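Side-chain contacts in oxidoreductase, iron/ascorbate family (Shewanella oneidensis, PDB 3ON7), which probably uses iron(II) and dioxygen to convert 2-oxoglutarate to ethylene and to oxidise L-arginine to guanidine and glutamate semialdehyde: residues S53-K56 against N57-M60; G96-D100 against S101-N105. All blocks are in the same frame, centred on the assembly; numbering follows the deposited sequence. Where two conformers were deposited one is given.

Contact 1. Residues S53-K56 against N57-M60; sequences SEAK and NEFM
Glu54 and Asn57 meet at the start of a short 3-10 turn, residues 55-58, in the loop between helix 37-51 and strand 68-70 of the N-terminal region of this probable 2-oxoglutarate oxygenase. Three backbone bonds of the i to i+3 kind define it: Asn57 N to Glu54 O (3.2 Å), Glu58 N to Ala55 O (3.2 Å) and Phe59 N to Lys56 O, the shortest at 2.9 Å. All three are fairly straight at the hydrogen.

Side-chain polar contacts gather on Asn57. Its amide ND2 turns back to the first carbonyl, making a weak bond with Glu54 O (3.0 Å), which therefore receives both the backbone and the side-chain nitrogen of one residue. The same ND2 gives a second weak bond to Glu54 OE1 at 3.4 Å. Glu54 and Asn57 run side by side, pointing the same way, with carboxylate and amide planes 56° apart; the bend of the glutamate at chi2 (-46°) brings OE1 round to the amide. The extended Lys56 chain carries NZ to a salt bridge with Glu88 OE1 and a hydrogen bond with Phe51 O, anchoring this surface loop to strand 88-92 and the end of helix 37-51.

The remaining contacts set carbon against carbonyl oxygen. The aliphatic CB of Glu58 rests 3.4 Å from Ala55 O. The Phe59 ring, which also packs on Phe50, presents its edge to the backbone: Lys56 O lies in the ring plane, 3.7 Å from CD1.

Contact 2. Residues G96-D100 against S101-N105; sequences GRIPD and SLRAN
The carbonyl of Pro99 receives Leu102 N at 3.0 Å and, weakly, Arg103 N, forming a turn that leads from the loop into the N-terminal end of helix 103-126. Pro99 and Leu102 also meet through their side chains, CG of the proline 3.9 Å from CD1 of the leucine as the two cross obliquely.

Arg103 folds back along the loop and is tied to it by water. Its chain, bent at chi3 (-67°), sets one guanidinium face over Ile98 CB, which is 3.9 Å from NH2 and lies toward the rim of the group. Waters at the guanidinium edge, in its plane, make the polar links. One joins NH1 to Gly96 O; another accepts from Arg103 NE at 2.6 Å and donates to Ile98 O and to Asp100 OD1. Asp100 and Arg103 are thus bridged by water, with OD1 4.7 Å from NE. A third water joins Asp100 O to Ala104 N at the entry to the helix.

Leu102 lies against Glu46 and Trp47 of helix 37-51, and Pro99 touches Phe50 of that helix and Tyr90 of strand 88-92. Ile98 packs on Val92 of the same strand and on Ile106 and Leu107 farther along helix 103-126.

Following the chain from the N terminus, helix 37-51 leads into contact 1, whose 3-10 turn closes a local loop before strand 68-70. The chain then passes through strands 75-76, 82-83 and 88-92 before contact 2 closes the loop that opens helix 103-126. The two are in series, neither nested nor crossed, with centres about 13 Å apart. They touch in space: Phe59 CE2 lies 3.6 Å from Pro99 CA, and Arg97 NH1 makes a weak hydrogen bond with Glu58 O. Both pack on Phe50, so helix 37-51 is a shared support. Together they join the ends of two helices to strands 68-70 and 88-92, at one side of the main sheet.

Contact 1. Residues S53-K56 against N57-M60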
loop_
_atom_site.group_PDB
_atom_site.type_symbol
_atom_site.label_atom_id
_atom_site.label_comp_id
_atom_site.label_asym_id
_atom_site.label_seq_id
_atom_site.Cartn_x
_atom_site.Cartn_y
_atom_site.Cartn_z
ATOM N N SER B 53 -2.152 4.072 -30.516
ATOM C CA SER B 53 -2.052 2.642 -30.846
ATOM C C SER B 53 -2.628 1.778 -29.728
ATOM O O SER B 53 -2.576 2.185 -28.562
ATOM C CB SER B 53 -0.573 2.260 -30.978
ATOM O OG SER B 53 0.108 2.289 -29.712
ATOM N N GLU B 54 -3.080 0.565 -30.046
ATOM C CA GLU B 54 -3.508 -0.341 -28.976
ATOM C C GLU B 54 -2.299 -1.117 -28.407
ATOM O O GLU B 54 -2.406 -1.821 -27.391
ATOM C CB GLU B 54 -4.689 -1.241 -29.418
ATOM C CG GLU B 54 -6.067 -0.466 -29.686
ATOM C CD GLU B 54 -6.476 0.584 -28.590
ATOM O OE1 GLU B 54 -6.890 0.188 -27.466
ATOM O OE2 GLU B 54 -6.401 1.817 -28.870
ATOM N N ALA B 55 -1.137 -0.952 -29.038
ATOM C CA ALA B 55 0.108 -1.537 -28.513
ATOM C C ALA B 55 0.487 -0.988 -27.143
ATOM O O ALA B 55 1.279 -1.597 -26.443
ATOM C CB ALA B 55 1.268 -1.304 -29.494
ATOM N N LYS B 56 -0.048 0.186 -26.787
ATOM C CA LYS B 56 0.194 0.787 -25.479
ATOM C C LYS B 56 -0.212 -0.126 -24.330
ATOM O O LYS B 56 0.400 -0.072 -23.246
ATOM C CB LYS B 56 -0.564 2.102 -25.332
ATOM C CG LYS B 56 -2.082 1.984 -25.428
ATOM C CD LYS B 56 -2.717 3.342 -25.681
ATOM C CE LYS B 56 -4.233 3.205 -25.765
ATOM N NZ LYS B 56 -4.885 4.472 -26.012
ATOM N N ASN B 57 -1.242 -0.945 -24.564
ATOM C CA ASN B 57 -1.786 -1.810 -23.536
ATOM C C ASN B 57 -0.797 -2.859 -23.042
ATOM O O ASN B 57 -0.997 -3.427 -21.974
ATOM C CB ASN B 57 -3.087 -2.474 -24.008
ATOM C CG ASN B 57 -4.208 -1.456 -24.259
ATOM O OD1 ASN B 57 -4.619 -0.716 -23.356
ATOM N ND2 ASN B 57 -4.703 -1.419 -25.491
ATOM N N GLU B 58 0.262 -3.108 -23.813
ATOM C CA GLU B 58 1.370 -3.952 -23.358
ATOM C C GLU B 58 2.141 -3.356 -22.178
ATOM O O GLU B 58 2.896 -4.060 -21.522
ATOM C CB GLU B 58 2.384 -4.198 -24.487
ATOM C CG GLU B 58 1.921 -5.131 -25.616
ATOM C CD GLU B 58 2.793 -5.015 -26.881
ATOM O OE1 GLU B 58 4.011 -4.705 -26.764
ATOM O OE2 GLU B 58 2.251 -5.232 -27.991
ATOM N N PHE B 59 1.990 -2.061 -21.934
ATOM C CA PHE B 59 2.725 -1.399 -20.864
ATOM C C PHE B 59 1.853 -1.035 -19.665
ATOM O O PHE B 59 2.200 -0.126 -18.918
ATOM C CB PHE B 59 3.452 -0.181 -21.436
ATOM C CG PHE B 59 4.419 -0.536 -22.520
ATOM C CD1 PHE B 59 3.986 -0.666 -23.841
ATOM C CD2 PHE B 59 5.741 -0.803 -22.229
ATOM C CE1 PHE B 59 4.862 -1.032 -24.844
ATOM C CE2 PHE B 59 6.634 -1.160 -23.246
ATOM C CZ PHE B 59 6.185 -1.279 -24.544
HETATM N N MSE B 60 0.747 -1.764 -19.469
HETATM C CA MSE B 60 -0.138 -1.558 -18.311
HETATM C C MSE B 60 0.727 -1.380 -17.106
HETATM O O MSE B 60 1.648 -2.157 -16.893
HETATM C CB MSE B 60 -1.036 -2.777 -18.024
HETATM C CG MSE B 60 -2.222 -2.994 -18.965
HETATM SE SE MSE B 60 -3.435 -1.489 -19.032
HETATM C CE MSE B 60 -3.595 -1.286 -17.111
#

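Contact 2. Residues G96-D100 against S101-N105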
loop_
_atom_site.group_PDB
_atom_site.type_symbol
_atom_site.label_atom_id
_atom_site.label_comp_id
_atom_site.label_asym_id
_atom_site.label_seq_id
_atom_site.Cartn_x
_atom_site.Cartn_y
_atom_site.Cartn_z
ATOM N N GLY B 96 12.050 2.963 -14.020
ATOM C CA GLY B 96 10.811 2.255 -14.300
ATOM C C GLY B 96 10.689 1.762 -15.727
ATOM O O GLY B 96 11.625 1.843 -16.523
ATOM N N ARG B 97 9.505 1.262 -16.052
ATOM C CA ARG B 97 9.271 0.708 -17.362
ATOM C C ARG B 97 9.026 1.789 -18.371
ATOM O O ARG B 97 8.194 2.656 -18.169
ATOM C CB ARG B 97 8.071 -0.203 -17.354
ATOM C CG ARG B 97 8.158 -1.147 -18.511
ATOM C CD ARG B 97 7.034 -2.038 -18.520
ATOM N NE ARG B 97 7.007 -2.860 -19.699
ATOM C CZ ARG B 97 5.967 -3.618 -20.018
ATOM N NH1 ARG B 97 4.888 -3.622 -19.225
ATOM N NH2 ARG B 97 6.003 -4.369 -21.120
ATOM N N ILE B 98 9.744 1.705 -19.482
ATOM C CA ILE B 98 9.616 2.651 -20.584
ATOM C C ILE B 98 9.719 1.853 -21.894
ATOM O O ILE B 98 10.567 0.985 -22.011
ATOM C CB ILE B 98 10.740 3.712 -20.545
ATOM C CG1 ILE B 98 10.837 4.332 -19.146
ATOM C CG2 ILE B 98 10.467 4.795 -21.573
ATOM C CD1 ILE B 98 11.931 5.309 -18.989
ATOM N N PRO B 99 8.850 2.135 -22.870
ATOM C CA PRO B 99 8.965 1.406 -24.134
ATOM C C PRO B 99 10.286 1.716 -24.816
ATOM O O PRO B 99 10.703 2.876 -24.825
ATOM C CB PRO B 99 7.799 1.956 -24.974
ATOM C CG PRO B 99 6.873 2.537 -24.013
ATOM C CD PRO B 99 7.726 3.075 -22.889
ATOM N N ASP B 100 10.943 0.689 -25.345
ATOM C CA ASP B 100 12.275 0.837 -25.945
ATOM C C ASP B 100 12.368 1.988 -26.926
ATOM O O ASP B 100 13.347 2.738 -26.891
ATOM C CB ASP B 100 12.718 -0.448 -26.674
ATOM C CG ASP B 100 13.159 -1.551 -25.715
ATOM O OD1 ASP B 100 13.633 -1.233 -24.601
ATOM O OD2 ASP B 100 13.043 -2.739 -26.083
ATOM N N SER B 101 11.363 2.137 -27.788
ATOM C CA SER B 101 11.442 3.138 -28.889
ATOM C C SER B 101 11.402 4.566 -28.365
ATOM O O SER B 101 11.806 5.488 -29.062
ATOM C CB SER B 101 10.349 2.909 -29.963
ATOM O OG SER B 101 9.070 3.385 -29.556
ATOM N N LEU B 102 10.954 4.744 -27.122
ATOM C CA LEU B 102 10.750 6.070 -26.553
ATOM C C LEU B 102 11.768 6.455 -25.470
ATOM O O LEU B 102 11.831 7.608 -25.090
ATOM C CB LEU B 102 9.332 6.166 -25.967
ATOM C CG LEU B 102 8.100 5.989 -26.857
ATOM C CD1 LEU B 102 6.812 5.872 -26.002
ATOM C CD2 LEU B 102 7.979 7.115 -27.854
ATOM N N ARG B 103 12.542 5.497 -24.967
ATOM C CA ARG B 103 13.448 5.704 -23.824
ATOM C C ARG B 103 14.490 6.850 -23.998
ATOM O O ARG B 103 14.638 7.714 -23.120
ATOM C CB ARG B 103 14.177 4.383 -23.513
ATOM C CG ARG B 103 15.183 4.433 -22.333
ATOM C CD ARG B 103 15.747 3.043 -21.998
ATOM N NE ARG B 103 14.715 2.139 -21.453
ATOM C CZ ARG B 103 14.488 1.905 -20.153
ATOM N NH1 ARG B 103 15.211 2.501 -19.214
ATOM N NH2 ARG B 103 13.507 1.069 -19.782
ATOM N N ALA B 104 15.201 6.861 -25.120
ATOM C CA ALA B 104 16.301 7.810 -25.316
ATOM C C ALA B 104 15.823 9.242 -25.158
ATOM O O ALA B 104 16.394 10.005 -24.396
ATOM C CB ALA B 104 16.947 7.621 -26.672
ATOM N N ASN B 105 14.765 9.595 -25.867
ATOM C CA ASN B 105 14.270 10.959 -25.857
ATOM C C ASN B 105 13.677 11.346 -24.520
ATOM O O ASN B 105 13.890 12.466 -24.034
ATOM C CB ASN B 105 13.250 11.179 -26.982
ATOM C CG ASN B 105 13.910 11.267 -28.373
ATOM O OD1 ASN B 105 15.113 11.453 -28.483
ATOM N ND2 ASN B 105 13.123 11.121 -29.415
HETATM O O HOH W 1 14.321 2.178 -16.461
HETATM O O HOH W 2 13.219 0.179 -22.403
HETATM O O HOH W 3 14.705 5.310 -27.513
#